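Local coordinates for protein lysine cyclodeaminase (Streptomyces pristinaespiralis, PDB 5YU3) that catalyses the NAD-dependent cyclisation of L-lysine to L-pipecolic acid with loss of ammonia, and also recognises L-ornithine and L-2,4-diaminobutyric acid, at residues A[117-122]-A[150-155]; A[123-128]-A[297-302]; A[174-179]-A[190-195]; A[163-168]-A[199-204]. One frame throughout, in Å; residues are numbered along the deposited sequence.

Interaction 1 of 4, residues A[117-122]-A[150-155]; sequences LTALRT and AVTQLH. With NAD (nicotinamide-adenine-dinucleotide), chain F; PRO (proline), chain G.
Thr-152 OG1 donates a 2.8 Å hydrogen bond to Ala-119 O, coming from above the carbonyl plane (46° out of it). A chi1 of 48° sets OG1 between its own backbone N and carbonyl carbon, the rotation that turns the hydroxyl onto the other helix. A second, weak bond runs from Gln-153 NE2 to Thr-122 O at 3.2 Å; the firmer hold on this amide is at OE1, which accepts from Ser-126. Thr-122 OG1 donates to Thr-118 O at 2.6 Å, reaching that oxygen from the face opposite to its own backbone N, and accepts from Arg-121 NH1 at 2.9 Å. The guanidinium meets both ligands with its edge: NH2 bonds proline OXT at 2.8 Å, while NH1 makes a weak bond to O7N of the nicotinamide amide. Asp-308 pairs with its NE. Replacing Thr-122 with a valine would probably leave Arg-121 NH1 without one of its acceptors and its guanidinium freer to turn. Outside this network the packing is modest: Thr-152 CG2 lies 3.8 Å from Ala-119 CB, and the helix axes cross at -38°, with Tyr-341 of the second subunit packing on Thr-152. Thr-122 OG1 is also 3.2 Å from NAD C4N, the hydride-accepting carbon of nicotinamide. Helix 115-133, tied to helix 148-160, presents one arginine to cofactor and bound amino acid alike, consistent with holding the two side by side.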
# COMPACT_ATOMS: atom_id res chain seq x y z
N LEU A 117 16.07 3.48 6.89
CA LEU A 117 15.39 4.75 6.65
C LEU A 117 14.38 5.08 7.76
O LEU A 117 14.30 6.23 8.20
CB LEU A 117 14.70 4.71 5.28
CG LEU A 117 13.87 5.88 4.76
CD1 LEU A 117 13.86 5.89 3.24
CD2 LEU A 117 12.43 5.83 5.28
N THR A 118 13.59 4.09 8.19
CA THR A 118 12.60 4.35 9.23
C THR A 118 13.29 4.77 10.53
O THR A 118 12.90 5.75 11.17
CB THR A 118 11.72 3.11 9.47
OG1 THR A 118 10.91 2.85 8.31
CG2 THR A 118 10.77 3.32 10.68
N ALA A 119 14.34 4.04 10.90
CA ALA A 119 15.07 4.38 12.13
C ALA A 119 15.68 5.77 12.04
O ALA A 119 15.66 6.53 13.01
CB ALA A 119 16.14 3.32 12.41
N LEU A 120 16.22 6.13 10.86
CA LEU A 120 16.83 7.44 10.69
C LEU A 120 15.80 8.55 10.82
O LEU A 120 16.03 9.53 11.56
CB LEU A 120 17.52 7.52 9.32
CG LEU A 120 18.75 6.61 9.19
CD1 LEU A 120 19.33 6.69 7.77
CD2 LEU A 120 19.81 6.95 10.22
N ARG A 121 14.69 8.47 10.08
CA ARG A 121 13.77 9.62 10.10
C ARG A 121 13.00 9.70 11.41
O ARG A 121 12.51 10.79 11.76
CB ARG A 121 12.83 9.59 8.88
CG ARG A 121 11.95 8.35 8.66
CD ARG A 121 10.81 8.28 9.69
NE ARG A 121 9.56 7.77 9.13
CZ ARG A 121 8.55 7.31 9.87
NH1 ARG A 121 8.65 7.26 11.21
NH2 ARG A 121 7.44 6.89 9.27
N THR A 122 12.89 8.59 12.14
CA THR A 122 12.22 8.61 13.44
C THR A 122 13.09 9.27 14.49
O THR A 122 12.60 10.07 15.31
CB THR A 122 11.84 7.18 13.84
OG1 THR A 122 11.04 6.61 12.81
CG2 THR A 122 11.03 7.16 15.14
N ALA A 150 15.60 3.10 19.88
CA ALA A 150 16.39 3.77 20.90
C ALA A 150 17.77 4.13 20.38
O ALA A 150 18.34 5.16 20.77
CB ALA A 150 16.48 2.89 22.15
N VAL A 151 18.32 3.31 19.48
CA VAL A 151 19.65 3.59 18.93
C VAL A 151 19.64 4.92 18.19
O VAL A 151 20.49 5.79 18.43
CB VAL A 151 20.12 2.44 18.03
CG1 VAL A 151 21.47 2.78 17.35
CG2 VAL A 151 20.23 1.14 18.84
N THR A 152 18.66 5.13 17.29
CA THR A 152 18.66 6.37 16.54
C THR A 152 18.05 7.54 17.31
O THR A 152 18.34 8.69 16.98
CB THR A 152 17.94 6.21 15.19
OG1 THR A 152 16.69 5.57 15.40
CG2 THR A 152 18.80 5.37 14.22
N GLN A 153 17.23 7.27 18.33
CA GLN A 153 16.82 8.34 19.24
C GLN A 153 18.04 8.94 19.91
O GLN A 153 18.24 10.16 19.89
CB GLN A 153 15.84 7.81 20.30
CG GLN A 153 14.47 7.38 19.75
CD GLN A 153 13.67 8.54 19.21
OE1 GLN A 153 13.44 9.53 19.91
NE2 GLN A 153 13.25 8.44 17.94
N LEU A 154 18.88 8.09 20.52
CA LEU A 154 20.10 8.58 21.16
C LEU A 154 21.01 9.26 20.14
O LEU A 154 21.52 10.36 20.39
CB LEU A 154 20.82 7.43 21.85
CG LEU A 154 22.26 7.77 22.27
CD1 LEU A 154 22.27 8.96 23.23
CD2 LEU A 154 22.92 6.59 22.92
N HIS A 155 21.19 8.66 18.97
CA HIS A 155 22.11 9.23 17.99
C HIS A 155 21.65 10.60 17.53
O HIS A 155 22.40 11.58 17.60
CB HIS A 155 22.28 8.28 16.80
CG HIS A 155 23.20 8.80 15.76
ND1 HIS A 155 23.04 8.55 14.41
CD2 HIS A 155 24.31 9.58 15.86
CE1 HIS A 155 24.01 9.15 13.74
NE2 HIS A 155 24.79 9.78 14.59
PA NAD F . 12.15 -3.11 19.23
O1A NAD F . 11.44 -4.42 19.36
O2A NAD F . 13.51 -3.06 18.56
O5B NAD F . 12.38 -2.51 20.71
C5B NAD F . 11.26 -2.34 21.59
C4B NAD F . 11.79 -2.54 23.00
O4B NAD F . 10.77 -2.21 23.94
C3B NAD F . 12.16 -4.01 23.26
O3B NAD F . 13.55 -4.12 23.63
C2B NAD F . 11.25 -4.41 24.42
O2B NAD F . 11.86 -5.29 25.35
C1B NAD F . 10.97 -3.07 25.06
N9A NAD F . 9.77 -2.99 25.92
C8A NAD F . 8.58 -3.61 25.77
N7A NAD F . 7.72 -3.25 26.78
C5A NAD F . 8.39 -2.38 27.58
C6A NAD F . 8.12 -1.62 28.81
N6A NAD F . 6.91 -1.69 29.42
N1A NAD F . 9.10 -0.83 29.30
C2A NAD F . 10.32 -0.73 28.72
N3A NAD F . 10.65 -1.40 27.61
C4A NAD F . 9.74 -2.22 27.01
O3 NAD F . 11.14 -2.09 18.47
PN NAD F . 11.47 -0.63 17.91
O1N NAD F . 12.46 0.03 18.84
O2N NAD F . 11.78 -0.75 16.43
O5D NAD F . 10.04 0.10 18.02
C5D NAD F . 9.54 0.53 19.29
C4D NAD F . 8.22 1.27 19.08
O4D NAD F . 8.42 2.38 18.21
C3D NAD F . 7.18 0.39 18.40
O3D NAD F . 5.89 0.71 18.95
C2D NAD F . 7.21 0.87 16.96
O2D NAD F . 6.01 0.56 16.24
C1D NAD F . 7.42 2.35 17.19
N1N NAD F . 7.89 3.10 16.03
C2N NAD F . 7.48 4.37 15.90
C3N NAD F . 7.88 5.15 14.82
C7N NAD F . 7.41 6.56 14.74
O7N NAD F . 7.55 7.19 13.71
N7N NAD F . 6.89 7.12 15.84
C4N NAD F . 8.74 4.61 13.87
C5N NAD F . 9.17 3.30 14.04
C6N NAD F . 8.74 2.55 15.14
N PRO G . 4.79 3.50 12.92
CA PRO G . 5.99 3.04 12.04
C PRO G . 6.25 4.07 10.91
O PRO G . 6.95 3.62 9.98
CB PRO G . 5.62 1.89 11.62
CG PRO G . 4.81 1.27 12.88
CD PRO G . 4.57 2.25 13.69
OXT PRO G . 5.83 5.28 10.92

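Interaction 2 of 4, residues A[123-128]-A[297-302]; sequences GAASAV and SVFDST. With NA (sodium ion), chain E; NAD (nicotinamide-adenine-dinucleotide), chain F.
Phe-299 puts one corner of its ring, CE2, against the backbone of helix 115-133, 3.6 Å from Ala-125 O. With CG anti to the backbone N (chi1 166°), the ring leaves the strand toward the helix and meets it obliquely. CE2 also lies 4.2 Å from Ala-125 CB, and the neighbouring CD2 comes to 4.1 Å from Ser-126 CA. One face of the ring is taken up near its rim by Ser-301 CA, while Leu-279 of helix 279-284 is a further neighbour. This is the close, largely apolar part of the contact. Toward the cofactor the fit is looser, and water takes the place of direct touch: one molecule donates to Ser-126 OG, already engaged by Gln-153, at 2.9 Å and sits 2.7 Å from Ser-301 OG. The Ser-301 hydroxyl also accepts a hydrogen bond from NAD N7N at 3.2 Å, so the water relays between the helix and the group that receives the nicotinamide amide. Between Phe-299 and Ser-301, Asp-300 turns its carboxylate to the far side of the strand, where OD1 binds the sodium ion at 2.8 Å. Ser-301 O is a second ligand at 2.7 Å, and Ala-232 O and Gly-234 O complete the site. Dinucleotide and metal thus gather where strand 297-300 runs out into its loop, at the C-terminal edge of a parallel Rossmann-type sheet, the usual place for a nicotinamide cofactor in such a fold.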
# COMPACT_ATOMS: atom_id res chain seq x y z
N GLY A 123 14.39 8.97 14.49
CA GLY A 123 15.32 9.74 15.29
C GLY A 123 15.33 11.20 14.89
O GLY A 123 15.32 12.10 15.75
N ALA A 124 15.34 11.47 13.58
CA ALA A 124 15.40 12.85 13.11
C ALA A 124 14.18 13.64 13.58
O ALA A 124 14.31 14.81 13.97
CB ALA A 124 15.49 12.89 11.59
N ALA A 125 13.00 13.04 13.54
CA ALA A 125 11.79 13.77 13.93
C ALA A 125 11.86 14.15 15.41
O ALA A 125 11.51 15.29 15.77
CB ALA A 125 10.55 12.93 13.64
N SER A 126 12.30 13.22 16.26
CA SER A 126 12.51 13.56 17.67
C SER A 126 13.53 14.68 17.83
O SER A 126 13.37 15.55 18.70
CB SER A 126 12.96 12.32 18.45
OG SER A 126 11.90 11.38 18.60
N ALA A 127 14.58 14.69 17.00
CA ALA A 127 15.58 15.75 17.08
C ALA A 127 14.98 17.10 16.69
O ALA A 127 15.28 18.12 17.32
CB ALA A 127 16.78 15.43 16.18
N VAL A 128 14.14 17.13 15.65
CA VAL A 128 13.47 18.38 15.27
C VAL A 128 12.60 18.88 16.42
O VAL A 128 12.63 20.07 16.77
CB VAL A 128 12.62 18.17 14.00
CG1 VAL A 128 11.78 19.42 13.70
CG2 VAL A 128 13.53 17.86 12.82
N SER A 297 6.82 19.21 28.25
CA SER A 297 6.36 19.10 26.87
C SER A 297 6.43 17.64 26.42
O SER A 297 7.25 16.86 26.89
CB SER A 297 7.19 20.00 25.92
OG SER A 297 8.60 19.77 26.07
N VAL A 298 5.53 17.29 25.50
CA VAL A 298 5.49 15.96 24.91
C VAL A 298 5.36 16.12 23.41
O VAL A 298 4.46 16.84 22.94
CB VAL A 298 4.33 15.11 25.45
CG1 VAL A 298 4.20 13.82 24.63
CG2 VAL A 298 4.53 14.81 26.92
N PHE A 299 6.24 15.46 22.66
CA PHE A 299 6.10 15.31 21.21
C PHE A 299 5.50 13.93 20.99
O PHE A 299 6.14 12.91 21.28
CB PHE A 299 7.45 15.45 20.51
CG PHE A 299 7.47 14.98 19.06
CD1 PHE A 299 6.44 15.31 18.18
CD2 PHE A 299 8.53 14.21 18.58
CE1 PHE A 299 6.45 14.88 16.85
CE2 PHE A 299 8.57 13.79 17.25
CZ PHE A 299 7.52 14.12 16.37
N ASP A 300 4.25 13.91 20.53
CA ASP A 300 3.52 12.67 20.25
C ASP A 300 3.84 12.25 18.83
O ASP A 300 3.28 12.79 17.87
CB ASP A 300 2.02 12.88 20.45
CG ASP A 300 1.26 11.57 20.47
OD1 ASP A 300 1.91 10.50 20.56
OD2 ASP A 300 0.01 11.61 20.43
N SER A 301 4.75 11.28 18.69
CA SER A 301 5.28 10.84 17.40
C SER A 301 4.57 9.55 16.99
O SER A 301 4.54 8.58 17.75
CB SER A 301 6.79 10.62 17.48
OG SER A 301 7.33 10.22 16.23
N THR A 302 3.99 9.56 15.79
CA THR A 302 3.40 8.37 15.20
C THR A 302 4.05 7.98 13.89
O THR A 302 3.92 6.82 13.48
CB THR A 302 1.89 8.56 14.96
OG1 THR A 302 1.69 9.62 14.01
CG2 THR A 302 1.19 8.90 16.27
NA NA E . 3.36 8.13 20.14
PA NAD F . 12.15 -3.11 19.23
O1A NAD F . 11.44 -4.42 19.36
O2A NAD F . 13.51 -3.06 18.56
O5B NAD F . 12.38 -2.51 20.71
C5B NAD F . 11.26 -2.34 21.59
C4B NAD F . 11.79 -2.54 23.00
O4B NAD F . 10.77 -2.21 23.94
C3B NAD F . 12.16 -4.01 23.26
O3B NAD F . 13.55 -4.12 23.63
C2B NAD F . 11.25 -4.41 24.42
O2B NAD F . 11.86 -5.29 25.35
C1B NAD F . 10.97 -3.07 25.06
N9A NAD F . 9.77 -2.99 25.92
C8A NAD F . 8.58 -3.61 25.77
N7A NAD F . 7.72 -3.25 26.78
C5A NAD F . 8.39 -2.38 27.58
C6A NAD F . 8.12 -1.62 28.81
N6A NAD F . 6.91 -1.69 29.42
N1A NAD F . 9.10 -0.83 29.30
C2A NAD F . 10.32 -0.73 28.72
N3A NAD F . 10.65 -1.40 27.61
C4A NAD F . 9.74 -2.22 27.01
O3 NAD F . 11.14 -2.09 18.47
PN NAD F . 11.47 -0.63 17.91
O1N NAD F . 12.46 0.03 18.84
O2N NAD F . 11.78 -0.75 16.43
O5D NAD F . 10.04 0.10 18.02
C5D NAD F . 9.54 0.53 19.29
C4D NAD F . 8.22 1.27 19.08
O4D NAD F . 8.42 2.38 18.21
C3D NAD F . 7.18 0.39 18.40
O3D NAD F . 5.89 0.71 18.95
C2D NAD F . 7.21 0.87 16.96
O2D NAD F . 6.01 0.56 16.24
C1D NAD F . 7.42 2.35 17.19
N1N NAD F . 7.89 3.10 16.03
C2N NAD F . 7.48 4.37 15.90
C3N NAD F . 7.88 5.15 14.82
C7N NAD F . 7.41 6.56 14.74
O7N NAD F . 7.55 7.19 13.71
N7N NAD F . 6.89 7.12 15.84
C4N NAD F . 8.74 4.61 13.87
C5N NAD F . 9.17 3.30 14.04
C6N NAD F . 8.74 2.55 15.14
O HOH W 1 10.03 10.50 16.60

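Interaction 3 of 4, residues A[174-179]-A[190-195]; sequences AHRESF and VEIAEP. With NAD (nicotinamide-adenine-dinucleotide), chain F.
The right-handed beta-alpha-beta crossover at the outer edge of the Rossmann-type sheet is packed here, with Ile-192 of edge strand 189-192 set against Arg-176 and Glu-177 of helix 173-177. Both branches of Ile-192 are used. CD1 reaches Arg-176 O at 3.7 Å and Glu-177 CG at 3.8 Å, while CG2 lies against the aliphatic part of Arg-176, 3.9 Å from CD, the two side chains crossing at about a right angle. The arginine's charged end goes to other partners: NH1 bonds Asp-170 O, and the guanidinium makes a cation-pi contact with Trp-169. On the cofactor side of the helix, His-175 ND1 donates a nearly straight bond (169°) to O3B of the adenosine ribose at 2.9 Å, the hydroxyl lying at the ring edge. With His-175 replaced by an alanine, the ribose O3B is likely to lose this donor and the adenosine end of NAD to be less firmly placed. Deeper in, a chi1 of -175° swings the Phe-179 ring away from its own N, toward Val-190 and onto Ala-150, Val-151 and Leu-154 of helix 148-160. Val-190 CG1 meets that ring at its edge, 4.0 Å from CD2.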
# COMPACT_ATOMS: atom_id res chain seq x y z
N ALA A 174 18.39 -8.52 28.96
CA ALA A 174 19.36 -8.67 27.88
C ALA A 174 19.39 -7.43 26.99
O ALA A 174 20.46 -7.02 26.52
CB ALA A 174 19.02 -9.91 27.05
N HIS A 175 18.22 -6.83 26.73
CA HIS A 175 18.15 -5.71 25.80
C HIS A 175 18.68 -4.42 26.41
O HIS A 175 19.28 -3.60 25.70
CB HIS A 175 16.71 -5.51 25.32
CG HIS A 175 16.20 -6.64 24.48
ND1 HIS A 175 15.02 -6.58 23.78
CD2 HIS A 175 16.71 -7.88 24.24
CE1 HIS A 175 14.82 -7.72 23.14
NE2 HIS A 175 15.84 -8.52 23.40
N ARG A 176 18.49 -4.21 27.71
CA ARG A 176 19.06 -3.02 28.32
C ARG A 176 20.56 -3.18 28.54
O ARG A 176 21.30 -2.19 28.46
CB ARG A 176 18.34 -2.69 29.63
CG ARG A 176 18.47 -3.74 30.72
CD ARG A 176 17.57 -3.39 31.91
NE ARG A 176 17.75 -4.31 33.04
CZ ARG A 176 16.79 -5.05 33.58
NH1 ARG A 176 15.55 -5.02 33.09
NH2 ARG A 176 17.07 -5.84 34.61
N GLU A 177 21.03 -4.40 28.78
CA GLU A 177 22.46 -4.60 29.01
C GLU A 177 23.27 -4.51 27.72
O GLU A 177 24.44 -4.14 27.77
CB GLU A 177 22.70 -5.95 29.71
CG GLU A 177 22.43 -5.85 31.22
CD GLU A 177 22.02 -7.17 31.84
OE1 GLU A 177 21.22 -7.15 32.81
OE2 GLU A 177 22.50 -8.23 31.38
N SER A 178 22.66 -4.81 26.57
CA SER A 178 23.38 -4.70 25.30
C SER A 178 23.36 -3.29 24.73
O SER A 178 24.04 -3.04 23.72
CB SER A 178 22.78 -5.66 24.27
OG SER A 178 21.49 -5.20 23.85
N PHE A 179 22.61 -2.36 25.34
CA PHE A 179 22.44 -1.07 24.69
C PHE A 179 23.74 -0.28 24.66
O PHE A 179 24.04 0.37 23.66
CB PHE A 179 21.33 -0.25 25.37
CG PHE A 179 21.04 1.03 24.66
CD1 PHE A 179 20.44 1.01 23.40
CD2 PHE A 179 21.43 2.25 25.20
CE1 PHE A 179 20.19 2.19 22.72
CE2 PHE A 179 21.20 3.44 24.53
CZ PHE A 179 20.57 3.41 23.28
N VAL A 190 26.38 5.48 28.89
CA VAL A 190 25.11 4.81 29.12
C VAL A 190 25.12 4.20 30.51
O VAL A 190 26.08 3.53 30.89
CB VAL A 190 24.83 3.75 28.05
CG1 VAL A 190 23.70 2.82 28.48
CG2 VAL A 190 24.53 4.42 26.72
N GLU A 191 24.04 4.41 31.25
CA GLU A 191 23.86 3.84 32.58
C GLU A 191 22.45 3.28 32.66
O GLU A 191 21.49 3.96 32.31
CB GLU A 191 24.08 4.91 33.66
CG GLU A 191 23.73 4.48 35.06
CD GLU A 191 24.03 5.57 36.08
OE1 GLU A 191 23.85 5.30 37.29
OE2 GLU A 191 24.43 6.69 35.68
N ILE A 192 22.33 2.02 33.08
CA ILE A 192 21.02 1.43 33.28
C ILE A 192 20.40 2.03 34.54
O ILE A 192 21.07 2.20 35.57
CB ILE A 192 21.12 -0.10 33.38
CG1 ILE A 192 21.62 -0.67 32.05
CG2 ILE A 192 19.77 -0.71 33.76
CD1 ILE A 192 21.98 -2.15 32.10
N ALA A 193 19.12 2.40 34.45
CA ALA A 193 18.44 3.06 35.55
C ALA A 193 16.95 2.76 35.47
O ALA A 193 16.38 2.69 34.37
CB ALA A 193 18.68 4.58 35.53
N GLU A 194 16.33 2.56 36.62
CA GLU A 194 14.92 2.22 36.64
C GLU A 194 14.08 3.42 36.22
O GLU A 194 14.51 4.57 36.34
CB GLU A 194 14.51 1.70 38.02
CG GLU A 194 14.60 0.17 38.06
CD GLU A 194 14.51 -0.40 39.46
OE1 GLU A 194 13.61 0.03 40.22
OE2 GLU A 194 15.34 -1.26 39.79
N PRO A 195 12.87 3.18 35.71
CA PRO A 195 12.07 4.29 35.15
C PRO A 195 11.84 5.44 36.11
O PRO A 195 11.84 6.60 35.69
CB PRO A 195 10.77 3.61 34.75
CG PRO A 195 11.18 2.06 34.61
CD PRO A 195 12.20 1.86 35.41
PA NAD F . 12.15 -3.11 19.23
O1A NAD F . 11.44 -4.42 19.36
O2A NAD F . 13.51 -3.06 18.56
O5B NAD F . 12.38 -2.51 20.71
C5B NAD F . 11.26 -2.34 21.59
C4B NAD F . 11.79 -2.54 23.00
O4B NAD F . 10.77 -2.21 23.94
C3B NAD F . 12.16 -4.01 23.26
O3B NAD F . 13.55 -4.12 23.63
C2B NAD F . 11.25 -4.41 24.42
O2B NAD F . 11.86 -5.29 25.35
C1B NAD F . 10.97 -3.07 25.06
N9A NAD F . 9.77 -2.99 25.92
C8A NAD F . 8.58 -3.61 25.77
N7A NAD F . 7.72 -3.25 26.78
C5A NAD F . 8.39 -2.38 27.58
C6A NAD F . 8.12 -1.62 28.81
N6A NAD F . 6.91 -1.69 29.42
N1A NAD F . 9.10 -0.83 29.30
C2A NAD F . 10.32 -0.73 28.72
N3A NAD F . 10.65 -1.40 27.61
C4A NAD F . 9.74 -2.22 27.01
O3 NAD F . 11.14 -2.09 18.47
PN NAD F . 11.47 -0.63 17.91
O1N NAD F . 12.46 0.03 18.84
O2N NAD F . 11.78 -0.75 16.43
O5D NAD F . 10.04 0.10 18.02
C5D NAD F . 9.54 0.53 19.29
C4D NAD F . 8.22 1.27 19.08
O4D NAD F . 8.42 2.38 18.21
C3D NAD F . 7.18 0.39 18.40
O3D NAD F . 5.89 0.71 18.95
C2D NAD F . 7.21 0.87 16.96
O2D NAD F . 6.01 0.56 16.24
C1D NAD F . 7.42 2.35 17.19
N1N NAD F . 7.89 3.10 16.03
C2N NAD F . 7.48 4.37 15.90
C3N NAD F . 7.88 5.15 14.82
C7N NAD F . 7.41 6.56 14.74
O7N NAD F . 7.55 7.19 13.71
N7N NAD F . 6.89 7.12 15.84
C4N NAD F . 8.74 4.61 13.87
C5N NAD F . 9.17 3.30 14.04
C6N NAD F . 8.74 2.55 15.14

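Interaction 4 of 4, residues A[163-168]-A[199-204]; sequences LQRALV and AAEADV
Arg-165 NH2 is shared by two acceptors. It donates one N-H to Glu-201 OE2 at 2.8 Å in a salt bridge and another to a water at 2.9 Å, which in turn donates to Glu-201 O at 2.6 Å. One nitrogen therefore holds both the carboxylate and, through the water, the main chain of the same glutamate, where helix 195-201 ends. The carboxylate uses the anti lone pair of OE2 and lies at the guanidinium edge, although 30° out of its plane; the two flat groups are turned only 23° apart. The water sits in the plane. Arg-165 gets there with its chain extended from CG to NE, and NE bonds Thr-140 OG1 on the way, which helps fix the rotation of the group. OE1 of Glu-201 pairs with Arg-197, so the carboxylate lies between two arginines and is likely to stay ionised. Leu-167 closes this cluster from one face: its CD1 stands 4.2 Å above the middle of the guanidinium and 3.8 Å from Glu-201 CB, so one methyl packs on both partners of the bridge. Apart from this, Leu-163 CD2 and Val-204 CG1 make a lighter apolar contact at 4.2 Å, with Leu-141 beside both. In the parallel sheet, strand 165-169 lies between strands 189-192 and 140-144. Helix 195-201 leads from strand 189-192 over to strand 204-207, beyond 140-144, and on that crossing its last turn is tied down to strand 165-169.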
# COMPACT_ATOMS: atom_id res chain seq x y z
N LEU A 163 24.37 16.30 24.98
CA LEU A 163 24.13 15.18 25.88
C LEU A 163 25.44 14.61 26.40
O LEU A 163 26.38 14.37 25.63
CB LEU A 163 23.35 14.07 25.17
CG LEU A 163 21.94 14.42 24.69
CD1 LEU A 163 21.27 13.18 24.12
CD2 LEU A 163 21.09 15.00 25.82
N GLN A 164 25.50 14.40 27.71
CA GLN A 164 26.66 13.78 28.33
C GLN A 164 26.39 12.38 28.85
O GLN A 164 27.34 11.60 29.00
CB GLN A 164 27.17 14.65 29.49
CG GLN A 164 27.75 15.97 29.02
CD GLN A 164 29.20 15.83 28.58
OE1 GLN A 164 29.71 16.66 27.82
NE2 GLN A 164 29.87 14.78 29.06
N ARG A 165 25.13 12.02 29.10
CA ARG A 165 24.85 10.68 29.58
C ARG A 165 23.43 10.29 29.20
O ARG A 165 22.57 11.14 28.95
CB ARG A 165 25.05 10.56 31.10
CG ARG A 165 24.03 11.32 31.90
CD ARG A 165 24.24 11.07 33.39
NE ARG A 165 23.25 11.79 34.19
CZ ARG A 165 22.94 11.47 35.45
NH1 ARG A 165 23.53 10.44 36.04
NH2 ARG A 165 22.02 12.18 36.10
N ALA A 166 23.21 8.99 29.14
CA ALA A 166 21.90 8.40 28.87
C ALA A 166 21.59 7.41 29.97
O ALA A 166 22.37 6.48 30.22
CB ALA A 166 21.88 7.73 27.49
N LEU A 167 20.46 7.61 30.65
CA LEU A 167 19.92 6.68 31.64
C LEU A 167 18.84 5.85 30.96
O LEU A 167 17.88 6.42 30.42
CB LEU A 167 19.33 7.45 32.82
CG LEU A 167 20.22 8.44 33.58
CD1 LEU A 167 19.42 9.13 34.68
CD2 LEU A 167 21.44 7.73 34.16
N VAL A 168 18.99 4.52 30.96
CA VAL A 168 18.20 3.69 30.05
C VAL A 168 17.56 2.51 30.78
O VAL A 168 18.12 1.96 31.74
CB VAL A 168 19.05 3.20 28.85
CG1 VAL A 168 19.80 4.35 28.23
CG2 VAL A 168 20.03 2.10 29.27
N ALA A 199 12.73 9.27 35.23
CA ALA A 199 11.77 10.37 35.35
C ALA A 199 12.33 11.51 36.20
O ALA A 199 12.19 12.69 35.84
CB ALA A 199 10.46 9.85 35.93
N ALA A 200 13.01 11.18 37.30
CA ALA A 200 13.50 12.22 38.20
C ALA A 200 14.69 12.98 37.63
O ALA A 200 14.85 14.18 37.92
CB ALA A 200 13.88 11.61 39.56
N GLU A 201 15.55 12.33 36.83
CA GLU A 201 16.85 12.90 36.52
C GLU A 201 17.02 13.37 35.07
O GLU A 201 17.93 14.16 34.81
CB GLU A 201 17.96 11.89 36.84
CG GLU A 201 18.23 11.76 38.34
CD GLU A 201 19.36 10.80 38.67
OE1 GLU A 201 19.24 10.06 39.67
OE2 GLU A 201 20.38 10.79 37.95
N ALA A 202 16.17 12.93 34.15
CA ALA A 202 16.41 13.24 32.74
C ALA A 202 15.95 14.65 32.38
O ALA A 202 14.95 15.16 32.90
CB ALA A 202 15.70 12.22 31.84
N ASP A 203 16.69 15.27 31.46
CA ASP A 203 16.26 16.52 30.83
C ASP A 203 15.37 16.29 29.62
O ASP A 203 14.48 17.10 29.33
CB ASP A 203 17.48 17.33 30.38
CG ASP A 203 18.40 17.67 31.53
OD1 ASP A 203 17.92 18.29 32.51
OD2 ASP A 203 19.60 17.32 31.46
N VAL A 204 15.59 15.20 28.90
CA VAL A 204 14.77 14.82 27.76
C VAL A 204 14.64 13.30 27.80
O VAL A 204 15.57 12.61 28.23
CB VAL A 204 15.41 15.32 26.44
CG1 VAL A 204 16.88 14.98 26.40
CG2 VAL A 204 14.67 14.77 25.21
O HOH W 2 20.39 14.57 35.59

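In the fold
Going from the N terminus, helix 115-133 supplies the first segments of interactions 1 and 2. Interaction 1 closes soonest, on helix 148-160, while interaction 2 waits until strand 297-300, so the two cross; they meet where Gln-153 reaches Ser-126. Interaction 4 opens next, at 163-168. Interaction 3 opens and closes within its loop, and both are nested inside the long loop of interaction 2. Interactions 3 and 4 share the sheet edge, joined by backbone bonds between Glu-191 and strand 165-169. Phe-179 links interaction 3 back to helix 148-160. Interactions 1 and 2 tie helix 115-133 to the NAD-binding domain, while 3 and 4 hold together the edge of its parallel sheet.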